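PDB 7D1B: leucine aminopeptidase from Fimbriiglobus ruber, which probably catalyses the zinc-dependent cyclisation of N-terminal glutamine residues of peptides to pyroglutamate, as a glutaminyl cyclase of the M28 peptidase family. Local coordinates for residues T143-K148 against H309-T314; V182-E187 against L284-A289; N213-A218 against A293-V298; F235-A240 against F303-W308. One frame throughout, in Å; residues are numbered along the deposited sequence. Where two conformers were deposited one is given.

Overall arrangement
All four contacts fall in the M28 peptidase region, but their settings differ. Contacts 2 and 4 are buried, contact 3 is partly so, and contact 1 lies at the surface. Contacts 2 and 3 hold successive elements: strand 178-184 and helix 287-292 in contact 2, then helix 206-218 and the lead-in to strand 297-300 in contact 3; they touch at His287 and Ala297. Contacts 1 and 4 share the long loop before helix 320-336 and are joined by probable hydrogen bonds from Asp313 to Tyr305 and Ser312 to His307. Chemistry follows place: carboxylates gather near the zinc in contact 2, two rings meet in contact 4, and apolar carbons dominate contacts 1 and 3.

Contact 1 of 4, residues T143-K148 against H309-T314; sequences TQNWRK and HLLSDT. With ZN (zinc ion), chain B.
Leu311 makes both cross-segment contacts, against Asn145 and Lys148, while the loop that carries it begins at the metal. His309 binds the zinc ion through NE2, at 2.0 Å from His309 NE2 to the zinc; Asp155, Glu188 and a water are the other ligands. Leu310 then opens a type I beta turn to Asp313, closed by Asp313 N to Leu310 O at 3.0 Å. At Leu311 the backbone N is held by Glu140, and the side chain leaves with CG beside that N (chi1 -66°), projecting its methyls at the 3-10 turn of residues 143-147. CD1 of Leu311 lies 3.8 Å from Asn145 CB and 3.8 Å from Lys148 CD, so one methyl fills the angle between the two side chains. This surface clasp ties the loop leading into helix 153-167, which carries the zinc ligand Asp155, to the loop before helix 320-336, which carries the zinc ligand His309. Lys148 runs extended across Leu311 at about a right angle, and its NZ reaches Asn145 OD1 at 3.2 Å, nearly in line with the amide C=O (160°). With an alanine at Asn145, the Lys148 ammonium would probably lose this mate and its chain be freer to swing off the Leu311 methyl. Further along, Asp313 OD1 takes the backbone N of Asn154 at the head of helix 153-167, and Thr314 OG1 bonds to Asp316.

Contact 2 of 4, residues V182-E187 against L284-A289; sequences VLFDGE and LDDHIA
Asp286 carries most of the contact, its side chain lodged between Phe184 and Glu187. The van der Waals part comes first. The side chains of Phe184 and Asp286 run past one another head to tail, with ring atom CD2 of Phe184 3.6 Å from Asp286 CG and the ring and carboxylate planes 51° apart. On the Glu187 side the methylene does the touching: Glu187 CG is 3.2 Å from Asp286 OD2, a snug approach of an aliphatic carbon to a carboxylate oxygen.

Polar bonds hold Asp286 in that place. Its OD1 accepts a hydrogen bond from water 2 at 2.7 Å and also meets Ser208 OG of helix 206-218; the same water donates to Asp185 O at 3.0 Å, linking the two segments. The Asp286 backbone N bonds to Asp285 OD1 at 2.9 Å, with an N-H...O angle of 144°.

Acid groups crowd together at the other end. Glu187 is bent at chi2 (-114°), and its OE2 stands 3.8 Å from Asp285 OD1. Asp285 OD2 in turn lies close to acid oxygens of Asp233 and Asp299. Such a gathering of carboxylates, next to the zinc ligand Glu188 at the end of a central strand, is consistent with the carboxylic-acid hydrogen-bond network associated with glutaminyl cyclase activity in M28 enzymes.

Contact 3 of 4, residues N213-A218 against A293-V298; sequences NGYTKA and AGIPAV
A single water bridges Thr216 and Ala293, its oxygen 2.7 Å from Thr216 OG1 and 2.7 Å from Ala293 O, to which it donates. It is the one polar link between the segments, and it joins a side chain on the last turns of helix 206-218 to a carbonyl just past the end of helix 287-292. Thr216 OG1 has a second partner in the backbone O of Ala212, one turn earlier, which fixes the hydroxyl on the side facing Ala293. Beside the bridge, Ala293 CB packs on the same oxygen, 3.6 Å from Thr216 OG1.

The apolar half rests on Tyr215 and Ile295. The Tyr215 ring extends away from its helix, a chi1 of 178° setting CG opposite the backbone N, and crosses Ile295 obliquely: CD2 of Tyr215 is 3.8 Å from Ile295 CD1, and CE2 of Tyr215 is 3.9 Å from Ile295 CG1. Beyond the isoleucine, the phenol OH bonds to the backbone N of Tyr226 in strand 225-232, whose ring also meets that of Tyr215. Were Tyr215 an alanine, Ile295 CD1 would probably face a gap and the Tyr226 amide lose its phenol partner.

Helix 287-292 ends in a Schellman motif: Ile295 N bonds to Leu290 O and Gly294 N to Asn291 O, with Gly294, at positive phi (83°), as C-prime. The motif turns the chain toward edge strand 297-300, placing Ile295 against Tyr215 of helix 206-218 in this alpha/beta fold built on a mixed sheet.

Contact 4 of 4, residues F235-A240 against F303-W308; sequences FAHDGA and FDYKHW
His237 and Tyr305 bury nearly equal areas on each other and account for essentially the whole contact. Their rings meet obliquely, centroids 4.8 Å apart and planes at 39°. Tyr305 brings its CD1 over a face of the imidazole, 3.6 Å from His237 CG, and its CE1 is 3.8 Å from His237 CB. On the opposite face of the imidazole sits Ala240 CB, 3.4 Å above the plane, so His237 is clamped between the phenol and the methyl of its own type II turn, closed by Ala240 N to His237 O at 3.2 Å.

A chi1 of 49° puts the imidazole between its own backbone N and carbonyl carbon, which swings the ring across toward Tyr305. Both of its nitrogens are engaged: ND1 with Asn154 ND2, NE2 with Asp302 OD2. An amide nitrogen facing ND1 and a carboxylate facing NE2 are consistent with the ring proton being on NE2.

The Tyr305 ring has His307 N 3.7 Å above the centre of one face. Its phenol end is fixed by Asp313, whose OD1 is hydrogen-bonded to Tyr305 OH.

The pair joins two loops, one following strand 225-232 and the other following edge strand 297-300. Asn154, at the head of helix 153-167, touches both aromatic residues beside the zinc ligand Asp155, while helix 320-336 packs on neighbouring Phe235, Ala236 and Ala240.

Contact 1 of 4, residues T143-K148 against H309-T314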
loop_
_atom_site.group_PDB
_atom_site.type_symbol
_atom_site.label_atom_id
_atom_site.label_comp_id
_atom_site.label_asym_id
_atom_site.label_seq_id
_atom_site.Cartn_x
_atom_site.Cartn_y
_atom_site.Cartn_z
ATOM N N THR A 143 -11.086 6.722 25.533
ATOM C CA THR A 143 -11.692 5.610 24.810
ATOM C C THR A 143 -13.091 5.925 24.290
ATOM O O THR A 143 -13.591 5.198 23.425
ATOM C CB THR A 143 -11.667 4.326 25.640
ATOM O OG1 THR A 143 -12.419 4.516 26.844
ATOM C CG2 THR A 143 -10.232 3.955 25.986
ATOM N N GLN A 144 -13.738 6.985 24.783
ATOM C CA GLN A 144 -14.966 7.427 24.132
ATOM C C GLN A 144 -14.722 7.755 22.666
ATOM O O GLN A 144 -15.595 7.520 21.817
ATOM C CB GLN A 144 -15.557 8.625 24.872
ATOM C CG GLN A 144 -16.228 8.247 26.179
ATOM C CD GLN A 144 -17.260 7.152 25.992
ATOM O OE1 GLN A 144 -18.308 7.367 25.376
ATOM N NE2 GLN A 144 -16.965 5.964 26.513
ATOM N N ASN A 145 -13.534 8.270 22.347
ATOM C CA ASN A 145 -13.179 8.547 20.964
ATOM C C ASN A 145 -13.010 7.291 20.123
ATOM O O ASN A 145 -12.968 7.395 18.893
ATOM C CB ASN A 145 -11.919 9.407 20.894
ATOM C CG ASN A 145 -12.188 10.833 21.290
ATOM O OD1 ASN A 145 -13.295 11.331 21.095
ATOM N ND2 ASN A 145 -11.190 11.498 21.859
ATOM N N TRP A 146 -12.914 6.113 20.744
ATOM C CA TRP A 146 -12.914 4.882 19.970
ATOM C C TRP A 146 -14.271 4.596 19.352
ATOM O O TRP A 146 -14.370 3.678 18.531
ATOM C CB TRP A 146 -12.514 3.700 20.844
ATOM C CG TRP A 146 -11.116 3.758 21.369
ATOM C CD1 TRP A 146 -10.214 4.797 21.259
ATOM C CD2 TRP A 146 -10.445 2.716 22.084
ATOM N NE1 TRP A 146 -9.034 4.454 21.869
ATOM C CE2 TRP A 146 -9.148 3.185 22.386
ATOM C CE3 TRP A 146 -10.816 1.429 22.505
ATOM C CZ2 TRP A 146 -8.216 2.408 23.072
ATOM C CZ3 TRP A 146 -9.891 0.660 23.189
ATOM C CH2 TRP A 146 -8.609 1.152 23.472
ATOM N N ARG A 147 -15.306 5.357 19.711
ATOM C CA ARG A 147 -16.620 5.124 19.133
ATOM C C ARG A 147 -16.881 6.005 17.922
ATOM O O ARG A 147 -17.939 5.878 17.295
ATOM C CB ARG A 147 -17.692 5.386 20.187
ATOM C CG ARG A 147 -17.416 4.697 21.514
ATOM C CD ARG A 147 -18.588 3.844 22.000
ATOM N NE ARG A 147 -19.465 4.525 22.958
ATOM C CZ ARG A 147 -20.183 5.628 22.731
ATOM N NH1 ARG A 147 -20.934 6.126 23.707
ATOM N NH2 ARG A 147 -20.210 6.211 21.543
ATOM N N LYS A 148 -15.950 6.856 17.567
ATOM C CA LYS A 148 -16.128 7.770 16.451
ATOM C C LYS A 148 -15.519 7.200 15.177
ATOM O O LYS A 148 -14.605 6.372 15.234
ATOM C CB LYS A 148 -15.471 9.111 16.781
ATOM C CG LYS A 148 -16.124 9.785 17.991
ATOM C CD LYS A 148 -15.483 11.117 18.332
ATOM C CE LYS A 148 -16.248 11.839 19.432
ATOM N NZ LYS A 148 -15.587 13.120 19.794
ATOM N N HIS A 309 -3.326 6.392 13.915
ATOM C CA HIS A 309 -4.412 5.838 14.725
ATOM C C HIS A 309 -5.058 6.884 15.633
ATOM O O HIS A 309 -5.572 6.552 16.711
ATOM C CB HIS A 309 -3.960 4.575 15.463
ATOM C CG HIS A 309 -3.615 3.466 14.518
ATOM N ND1 HIS A 309 -3.054 2.270 14.914
ATOM C CD2 HIS A 309 -3.776 3.378 13.170
ATOM C CE1 HIS A 309 -2.849 1.517 13.840
ATOM N NE2 HIS A 309 -3.306 2.151 12.775
ATOM N N LEU A 310 -5.075 8.142 15.179
ATOM C CA LEU A 310 -5.823 9.224 15.806
ATOM C C LEU A 310 -6.929 9.684 14.871
ATOM O O LEU A 310 -6.824 9.561 13.645
ATOM C CB LEU A 310 -4.929 10.427 16.154
ATOM C CG LEU A 310 -3.811 10.126 17.148
ATOM C CD1 LEU A 310 -2.944 11.372 17.374
ATOM C CD2 LEU A 310 -4.375 9.639 18.482
ATOM N N LEU A 311 -7.982 10.264 15.460
ATOM C CA LEU A 311 -9.081 10.780 14.649
ATOM C C LEU A 311 -8.637 11.894 13.717
ATOM O O LEU A 311 -9.333 12.178 12.731
ATOM C CB LEU A 311 -10.219 11.272 15.540
ATOM C CG LEU A 311 -10.903 10.150 16.321
ATOM C CD1 LEU A 311 -11.830 10.729 17.373
ATOM C CD2 LEU A 311 -11.671 9.232 15.375
ATOM N N SER A 312 -7.498 12.524 14.002
ATOM C CA SER A 312 -6.934 13.564 13.159
ATOM C C SER A 312 -6.199 13.024 11.925
ATOM O O SER A 312 -5.625 13.821 11.182
ATOM C CB SER A 312 -6.023 14.452 14.012
ATOM O OG SER A 312 -5.099 13.646 14.735
ATOM N N ASP A 313 -6.222 11.717 11.668
ATOM C CA ASP A 313 -5.658 11.167 10.433
ATOM C C ASP A 313 -6.684 11.352 9.314
ATOM O O ASP A 313 -7.422 10.435 8.945
ATOM C CB ASP A 313 -5.289 9.696 10.633
ATOM C CG ASP A 313 -4.654 9.068 9.401
ATOM O OD1 ASP A 313 -4.239 9.816 8.483
ATOM O OD2 ASP A 313 -4.578 7.813 9.350
ATOM N N THR A 314 -6.731 12.570 8.782
ATOM C CA THR A 314 -7.773 13.018 7.867
ATOM C C THR A 314 -7.142 13.563 6.595
ATOM O O THR A 314 -5.925 13.776 6.536
ATOM C CB THR A 314 -8.624 14.095 8.563
ATOM O OG1 THR A 314 -7.762 15.109 9.090
ATOM C CG2 THR A 314 -9.441 13.482 9.689
HETATM ZN ZN ZN B . -3.092 1.628 10.824
HETATM O O HOH W 1 -1.011 1.316 10.717
#

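Contact 2 of 4, residues V182-E187 against L284-A289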
loop_
_atom_site.group_PDB
_atom_site.type_symbol
_atom_site.label_atom_id
_atom_site.label_comp_id
_atom_site.label_asym_id
_atom_site.label_seq_id
_atom_site.Cartn_x
_atom_site.Cartn_y
_atom_site.Cartn_z
ATOM N N VAL A 182 -1.912 -4.105 -5.867
ATOM C CA VAL A 182 -2.576 -5.066 -4.997
ATOM C C VAL A 182 -3.056 -4.322 -3.756
ATOM O O VAL A 182 -2.257 -3.687 -3.049
ATOM C CB VAL A 182 -1.658 -6.247 -4.630
ATOM C CG1 VAL A 182 -2.396 -7.231 -3.725
ATOM C CG2 VAL A 182 -1.130 -6.931 -5.906
ATOM N N LEU A 183 -4.360 -4.416 -3.490
ATOM C CA LEU A 183 -4.984 -3.826 -2.312
ATOM C C LEU A 183 -5.365 -4.952 -1.359
ATOM O O LEU A 183 -6.198 -5.813 -1.693
ATOM C CB LEU A 183 -6.204 -3.005 -2.718
ATOM C CG LEU A 183 -5.763 -1.738 -3.463
ATOM C CD1 LEU A 183 -6.895 -1.213 -4.302
ATOM C CD2 LEU A 183 -5.264 -0.711 -2.480
ATOM N N PHE A 184 -4.727 -4.963 -0.188
ATOM C CA PHE A 184 -4.958 -5.998 0.816
ATOM C C PHE A 184 -6.103 -5.614 1.739
ATOM O O PHE A 184 -6.083 -4.547 2.367
ATOM C CB PHE A 184 -3.723 -6.198 1.684
ATOM C CG PHE A 184 -2.487 -6.607 0.926
ATOM C CD1 PHE A 184 -2.461 -7.752 0.125
ATOM C CD2 PHE A 184 -1.326 -5.846 1.029
ATOM C CE1 PHE A 184 -1.298 -8.119 -0.547
ATOM C CE2 PHE A 184 -0.168 -6.219 0.365
ATOM C CZ PHE A 184 -0.158 -7.347 -0.422
ATOM N N ASP A 185 -7.082 -6.509 1.860
ATOM C CA ASP A 185 -8.079 -6.375 2.905
ATOM C C ASP A 185 -7.499 -6.856 4.239
ATOM O O ASP A 185 -6.457 -7.522 4.299
ATOM C CB ASP A 185 -9.302 -7.214 2.532
ATOM C CG ASP A 185 -10.615 -6.705 3.140
ATOM O OD1 ASP A 185 -10.614 -5.878 4.092
ATOM O OD2 ASP A 185 -11.676 -7.147 2.632
ATOM N N GLY A 186 -8.191 -6.514 5.317
ATOM C CA GLY A 186 -7.958 -7.161 6.594
ATOM C C GLY A 186 -6.560 -6.997 7.144
ATOM O O GLY A 186 -6.080 -7.871 7.878
ATOM N N GLU A 187 -5.889 -5.880 6.838
ATOM C CA GLU A 187 -4.608 -5.649 7.496
ATOM C C GLU A 187 -4.798 -5.405 8.984
ATOM O O GLU A 187 -4.002 -5.878 9.796
ATOM C CB GLU A 187 -3.851 -4.481 6.879
ATOM C CG GLU A 187 -2.435 -4.358 7.443
ATOM C CD GLU A 187 -2.218 -3.126 8.224
ATOM O OE1 GLU A 187 -2.900 -2.111 7.983
ATOM O OE2 GLU A 187 -1.340 -3.182 9.101
ATOM N N LEU A 284 6.380 -4.572 11.614
ATOM C CA LEU A 284 5.542 -5.603 11.014
ATOM C C LEU A 284 4.493 -4.931 10.136
ATOM O O LEU A 284 3.843 -3.966 10.555
ATOM C CB LEU A 284 4.859 -6.419 12.108
ATOM C CG LEU A 284 5.812 -7.232 12.989
ATOM C CD1 LEU A 284 5.034 -7.848 14.130
ATOM C CD2 LEU A 284 6.525 -8.294 12.153
ATOM N N ASP A 285 4.313 -5.443 8.924
ATOM C CA ASP A 285 3.374 -4.823 8.003
ATOM C C ASP A 285 3.037 -5.853 6.925
ATOM O O ASP A 285 3.453 -7.020 6.987
ATOM C CB ASP A 285 3.971 -3.523 7.452
ATOM C CG ASP A 285 2.940 -2.480 7.124
ATOM O OD1 ASP A 285 1.745 -2.804 6.988
ATOM O OD2 ASP A 285 3.334 -1.289 6.970
ATOM N N ASP A 286 2.270 -5.424 5.922
ATOM C CA ASP A 286 1.838 -6.325 4.864
ATOM C C ASP A 286 2.984 -6.872 4.023
ATOM O O ASP A 286 2.763 -7.833 3.278
ATOM C CB ASP A 286 0.811 -5.622 3.970
ATOM C CG ASP A 286 -0.591 -5.602 4.560
ATOM O OD1 ASP A 286 -1.056 -6.649 5.080
ATOM O OD2 ASP A 286 -1.255 -4.553 4.439
ATOM N N HIS A 287 4.189 -6.287 4.098
ATOM C CA HIS A 287 5.309 -6.789 3.307
ATOM C C HIS A 287 5.946 -8.036 3.909
ATOM O O HIS A 287 6.706 -8.720 3.222
ATOM C CB HIS A 287 6.360 -5.704 3.111
ATOM C CG HIS A 287 7.014 -5.266 4.379
ATOM N ND1 HIS A 287 6.311 -5.012 5.544
ATOM C CD2 HIS A 287 8.319 -5.031 4.652
ATOM C CE1 HIS A 287 7.170 -4.635 6.479
ATOM N NE2 HIS A 287 8.391 -4.625 5.960
ATOM N N ILE A 288 5.645 -8.359 5.171
ATOM C CA ILE A 288 6.250 -9.535 5.799
ATOM C C ILE A 288 5.832 -10.804 5.070
ATOM O O ILE A 288 6.665 -11.644 4.728
ATOM C CB ILE A 288 5.864 -9.603 7.285
ATOM C CG1 ILE A 288 6.334 -8.346 8.028
ATOM C CG2 ILE A 288 6.377 -10.900 7.927
ATOM C CD1 ILE A 288 7.821 -8.212 8.120
ATOM N N ALA A 289 4.533 -10.948 4.795
ATOM C CA ALA A 289 4.078 -12.173 4.145
ATOM C C ALA A 289 4.684 -12.304 2.759
ATOM O O ALA A 289 4.992 -13.413 2.307
ATOM C CB ALA A 289 2.557 -12.185 4.050
HETATM O O HOH W 2 -3.560 -7.642 5.015
#

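Contact 3 of 4, residues N213-A218 against A293-V298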
loop_
_atom_site.group_PDB
_atom_site.type_symbol
_atom_site.label_atom_id
_atom_site.label_comp_id
_atom_site.label_asym_id
_atom_site.label_seq_id
_atom_site.Cartn_x
_atom_site.Cartn_y
_atom_site.Cartn_z
ATOM N N ASN A 213 0.189 -16.648 0.405
ATOM C CA ASN A 213 -0.035 -18.088 0.385
ATOM C C ASN A 213 -0.552 -18.547 -0.966
ATOM O O ASN A 213 -0.169 -19.623 -1.449
ATOM C CB ASN A 213 -1.028 -18.486 1.472
ATOM C CG ASN A 213 -0.426 -18.438 2.835
ATOM O OD1 ASN A 213 0.793 -18.509 2.986
ATOM N ND2 ASN A 213 -1.269 -18.321 3.846
ATOM N N GLY A 214 -1.440 -17.760 -1.585
ATOM C CA GLY A 214 -1.953 -18.134 -2.894
ATOM C C GLY A 214 -0.857 -18.166 -3.937
ATOM O O GLY A 214 -0.809 -19.063 -4.792
ATOM N N TYR A 215 0.060 -17.205 -3.861
ATOM C CA TYR A 215 1.195 -17.193 -4.774
ATOM C C TYR A 215 2.078 -18.412 -4.547
ATOM O O TYR A 215 2.480 -19.088 -5.500
ATOM C CB TYR A 215 1.997 -15.903 -4.602
ATOM C CG TYR A 215 3.221 -15.839 -5.481
ATOM C CD1 TYR A 215 3.102 -15.727 -6.868
ATOM C CD2 TYR A 215 4.492 -15.880 -4.930
ATOM C CE1 TYR A 215 4.223 -15.668 -7.679
ATOM C CE2 TYR A 215 5.626 -15.807 -5.731
ATOM C CZ TYR A 215 5.480 -15.706 -7.102
ATOM O OH TYR A 215 6.589 -15.599 -7.912
ATOM N N THR A 216 2.397 -18.708 -3.286
ATOM C CA THR A 216 3.208 -19.890 -2.996
ATOM C C THR A 216 2.572 -21.161 -3.555
ATOM O O THR A 216 3.257 -22.000 -4.157
ATOM C CB THR A 216 3.435 -20.002 -1.488
ATOM O OG1 THR A 216 4.185 -18.860 -1.063
ATOM C CG2 THR A 216 4.202 -21.274 -1.132
ATOM N N LYS A 217 1.253 -21.300 -3.405
ATOM C CA LYS A 217 0.575 -22.499 -3.892
ATOM C C LYS A 217 0.575 -22.565 -5.416
ATOM O O LYS A 217 0.745 -23.645 -5.999
ATOM C CB LYS A 217 -0.854 -22.519 -3.355
ATOM C CG LYS A 217 -0.937 -22.846 -1.887
ATOM C CD LYS A 217 -2.364 -22.759 -1.383
ATOM C CE LYS A 217 -2.651 -23.884 -0.408
ATOM N NZ LYS A 217 -1.508 -24.088 0.523
ATOM N N ALA A 218 0.408 -21.422 -6.084
ATOM C CA ALA A 218 0.235 -21.396 -7.532
ATOM C C ALA A 218 1.540 -21.313 -8.317
ATOM O O ALA A 218 1.539 -21.623 -9.513
ATOM C CB ALA A 218 -0.637 -20.199 -7.930
ATOM N N ALA A 293 7.183 -15.312 1.324
ATOM C CA ALA A 293 6.901 -16.055 0.104
ATOM C C ALA A 293 8.001 -15.911 -0.935
ATOM O O ALA A 293 7.829 -16.372 -2.065
ATOM C CB ALA A 293 5.555 -15.635 -0.482
ATOM N N GLY A 294 9.127 -15.303 -0.581
ATOM C CA GLY A 294 10.218 -15.164 -1.521
ATOM C C GLY A 294 10.108 -14.002 -2.475
ATOM O O GLY A 294 10.845 -13.970 -3.463
ATOM N N ILE A 295 9.216 -13.052 -2.215
ATOM C CA ILE A 295 9.113 -11.840 -3.022
ATOM C C ILE A 295 9.822 -10.728 -2.255
ATOM O O ILE A 295 9.315 -10.300 -1.205
ATOM C CB ILE A 295 7.648 -11.456 -3.278
ATOM C CG1 ILE A 295 6.847 -12.619 -3.892
ATOM C CG2 ILE A 295 7.591 -10.185 -4.130
ATOM C CD1 ILE A 295 5.346 -12.370 -3.896
ATOM N N PRO A 296 10.964 -10.224 -2.728
ATOM C CA PRO A 296 11.597 -9.100 -2.022
ATOM C C PRO A 296 10.600 -7.956 -1.913
ATOM O O PRO A 296 10.011 -7.540 -2.913
ATOM C CB PRO A 296 12.780 -8.743 -2.923
ATOM C CG PRO A 296 13.062 -9.992 -3.739
ATOM C CD PRO A 296 11.708 -10.625 -3.938
ATOM N N ALA A 297 10.380 -7.468 -0.689
ATOM C CA ALA A 297 9.302 -6.513 -0.455
ATOM C C ALA A 297 9.743 -5.453 0.545
ATOM O O ALA A 297 10.212 -5.761 1.652
ATOM C CB ALA A 297 8.026 -7.208 0.024
ATOM N N VAL A 298 9.562 -4.194 0.145
ATOM C CA VAL A 298 9.980 -3.033 0.927
ATOM C C VAL A 298 8.754 -2.264 1.380
ATOM O O VAL A 298 7.843 -2.011 0.586
ATOM C CB VAL A 298 10.896 -2.127 0.081
ATOM C CG1 VAL A 298 11.136 -0.782 0.752
ATOM C CG2 VAL A 298 12.179 -2.852 -0.240
HETATM O O HOH W 3 6.469 -18.617 -2.528
#

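Contact 4 of 4, residues F235-A240 against F303-W308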
loop_
_atom_site.group_PDB
_atom_site.type_symbol
_atom_site.label_atom_id
_atom_site.label_comp_id
_atom_site.label_asym_id
_atom_site.label_seq_id
_atom_site.Cartn_x
_atom_site.Cartn_y
_atom_site.Cartn_z
ATOM N N PHE A 235 2.789 7.243 4.355
ATOM C CA PHE A 235 3.848 7.763 3.499
ATOM C C PHE A 235 3.539 9.118 2.897
ATOM O O PHE A 235 4.416 9.673 2.235
ATOM C CB PHE A 235 4.115 6.793 2.326
ATOM C CG PHE A 235 3.008 6.775 1.323
ATOM C CD1 PHE A 235 1.912 5.950 1.493
ATOM C CD2 PHE A 235 3.038 7.610 0.209
ATOM C CE1 PHE A 235 0.841 5.983 0.610
ATOM C CE2 PHE A 235 1.974 7.643 -0.687
ATOM C CZ PHE A 235 0.880 6.816 -0.489
ATOM N N ALA A 236 2.322 9.643 3.056
ATOM C CA ALA A 236 1.844 10.722 2.207
ATOM C C ALA A 236 1.741 12.057 2.921
ATOM O O ALA A 236 1.280 13.030 2.314
ATOM C CB ALA A 236 0.498 10.343 1.587
ATOM N N HIS A 237 2.150 12.127 4.183
ATOM C CA HIS A 237 2.070 13.370 4.940
ATOM C C HIS A 237 3.185 14.339 4.553
ATOM O O HIS A 237 4.235 13.968 4.008
ATOM C CB HIS A 237 2.090 13.079 6.444
ATOM C CG HIS A 237 3.179 12.155 6.870
ATOM N ND1 HIS A 237 3.186 10.815 6.534
ATOM C CD2 HIS A 237 4.280 12.365 7.631
ATOM C CE1 HIS A 237 4.246 10.243 7.079
ATOM N NE2 HIS A 237 4.927 11.160 7.748
ATOM N N ASP A 238 2.943 15.608 4.865
ATOM C CA ASP A 238 3.870 16.690 4.552
ATOM C C ASP A 238 5.165 16.508 5.337
ATOM O O ASP A 238 5.145 16.428 6.564
ATOM C CB ASP A 238 3.177 17.993 4.963
ATOM C CG ASP A 238 3.922 19.230 4.533
ATOM O OD1 ASP A 238 4.772 19.167 3.626
ATOM O OD2 ASP A 238 3.613 20.301 5.100
ATOM N N GLY A 239 6.299 16.470 4.642
ATOM C CA GLY A 239 7.560 16.339 5.344
ATOM C C GLY A 239 7.844 14.941 5.835
ATOM O O GLY A 239 8.690 14.766 6.720
ATOM N N ALA A 240 7.184 13.930 5.265
ATOM C CA ALA A 240 7.400 12.554 5.695
ATOM C C ALA A 240 8.879 12.184 5.651
ATOM O O ALA A 240 9.635 12.637 4.780
ATOM C CB ALA A 240 6.620 11.606 4.778
ATOM N N PHE A 303 6.977 5.611 10.100
ATOM C CA PHE A 303 6.202 5.101 11.217
ATOM C C PHE A 303 6.078 6.119 12.337
ATOM O O PHE A 303 5.361 5.855 13.302
ATOM C CB PHE A 303 6.827 3.779 11.694
ATOM C CG PHE A 303 5.914 2.906 12.546
ATOM C CD1 PHE A 303 4.524 2.870 12.378
ATOM C CD2 PHE A 303 6.474 2.110 13.530
ATOM C CE1 PHE A 303 3.726 2.042 13.175
ATOM C CE2 PHE A 303 5.675 1.288 14.327
ATOM C CZ PHE A 303 4.310 1.254 14.143
ATOM N N ASP A 304 6.741 7.273 12.228
ATOM C CA ASP A 304 6.558 8.351 13.188
ATOM C C ASP A 304 5.444 9.320 12.808
ATOM O O ASP A 304 5.272 10.344 13.479
ATOM C CB ASP A 304 7.880 9.082 13.426
ATOM C CG ASP A 304 8.912 8.200 14.086
ATOM O OD1 ASP A 304 8.536 7.401 14.976
ATOM O OD2 ASP A 304 10.097 8.289 13.700
ATOM N N TYR A 305 4.651 9.005 11.786
ATOM C CA TYR A 305 3.506 9.832 11.434
ATOM C C TYR A 305 2.738 10.229 12.689
ATOM O O TYR A 305 2.301 9.375 13.467
ATOM C CB TYR A 305 2.592 9.027 10.525
ATOM C CG TYR A 305 1.295 9.706 10.154
ATOM C CD1 TYR A 305 1.266 11.032 9.718
ATOM C CD2 TYR A 305 0.089 9.009 10.216
ATOM C CE1 TYR A 305 0.066 11.636 9.342
ATOM C CE2 TYR A 305 -1.104 9.601 9.844
ATOM C CZ TYR A 305 -1.112 10.912 9.402
ATOM O OH TYR A 305 -2.283 11.517 8.995
ATOM N N LYS A 306 2.551 11.535 12.871
ATOM C CA LYS A 306 2.066 12.024 14.152
ATOM C C LYS A 306 0.585 11.766 14.373
ATOM O O LYS A 306 0.138 11.826 15.518
ATOM C CB LYS A 306 2.378 13.509 14.354
ATOM C CG LYS A 306 1.638 14.437 13.458
ATOM C CD LYS A 306 2.032 15.884 13.729
ATOM C CE LYS A 306 3.487 16.129 13.356
ATOM N NZ LYS A 306 3.813 17.585 13.374
ATOM N N HIS A 307 -0.192 11.501 13.325
ATOM C CA HIS A 307 -1.622 11.265 13.474
ATOM C C HIS A 307 -1.988 9.791 13.395
ATOM O O HIS A 307 -3.165 9.451 13.210
ATOM C CB HIS A 307 -2.412 12.132 12.498
ATOM C CG HIS A 307 -2.119 13.574 12.681
ATOM N ND1 HIS A 307 -2.654 14.305 13.721
ATOM C CD2 HIS A 307 -1.257 14.394 12.035
ATOM C CE1 HIS A 307 -2.174 15.534 13.668
ATOM N NE2 HIS A 307 -1.326 15.610 12.658
ATOM N N TRP A 308 -0.997 8.915 13.540
ATOM C CA TRP A 308 -1.211 7.474 13.451
ATOM C C TRP A 308 -2.268 7.004 14.446
ATOM O O TRP A 308 -2.131 7.202 15.660
ATOM C CB TRP A 308 0.116 6.803 13.752
ATOM C CG TRP A 308 0.079 5.304 13.698
ATOM C CD1 TRP A 308 -0.226 4.517 12.623
ATOM C CD2 TRP A 308 0.396 4.413 14.775
ATOM N NE1 TRP A 308 -0.109 3.191 12.970
ATOM C CE2 TRP A 308 0.278 3.099 14.281
ATOM C CE3 TRP A 308 0.783 4.602 16.109
ATOM C CZ2 TRP A 308 0.512 1.972 15.081
ATOM C CZ3 TRP A 308 1.010 3.487 16.902
ATOM C CH2 TRP A 308 0.884 2.192 16.381
#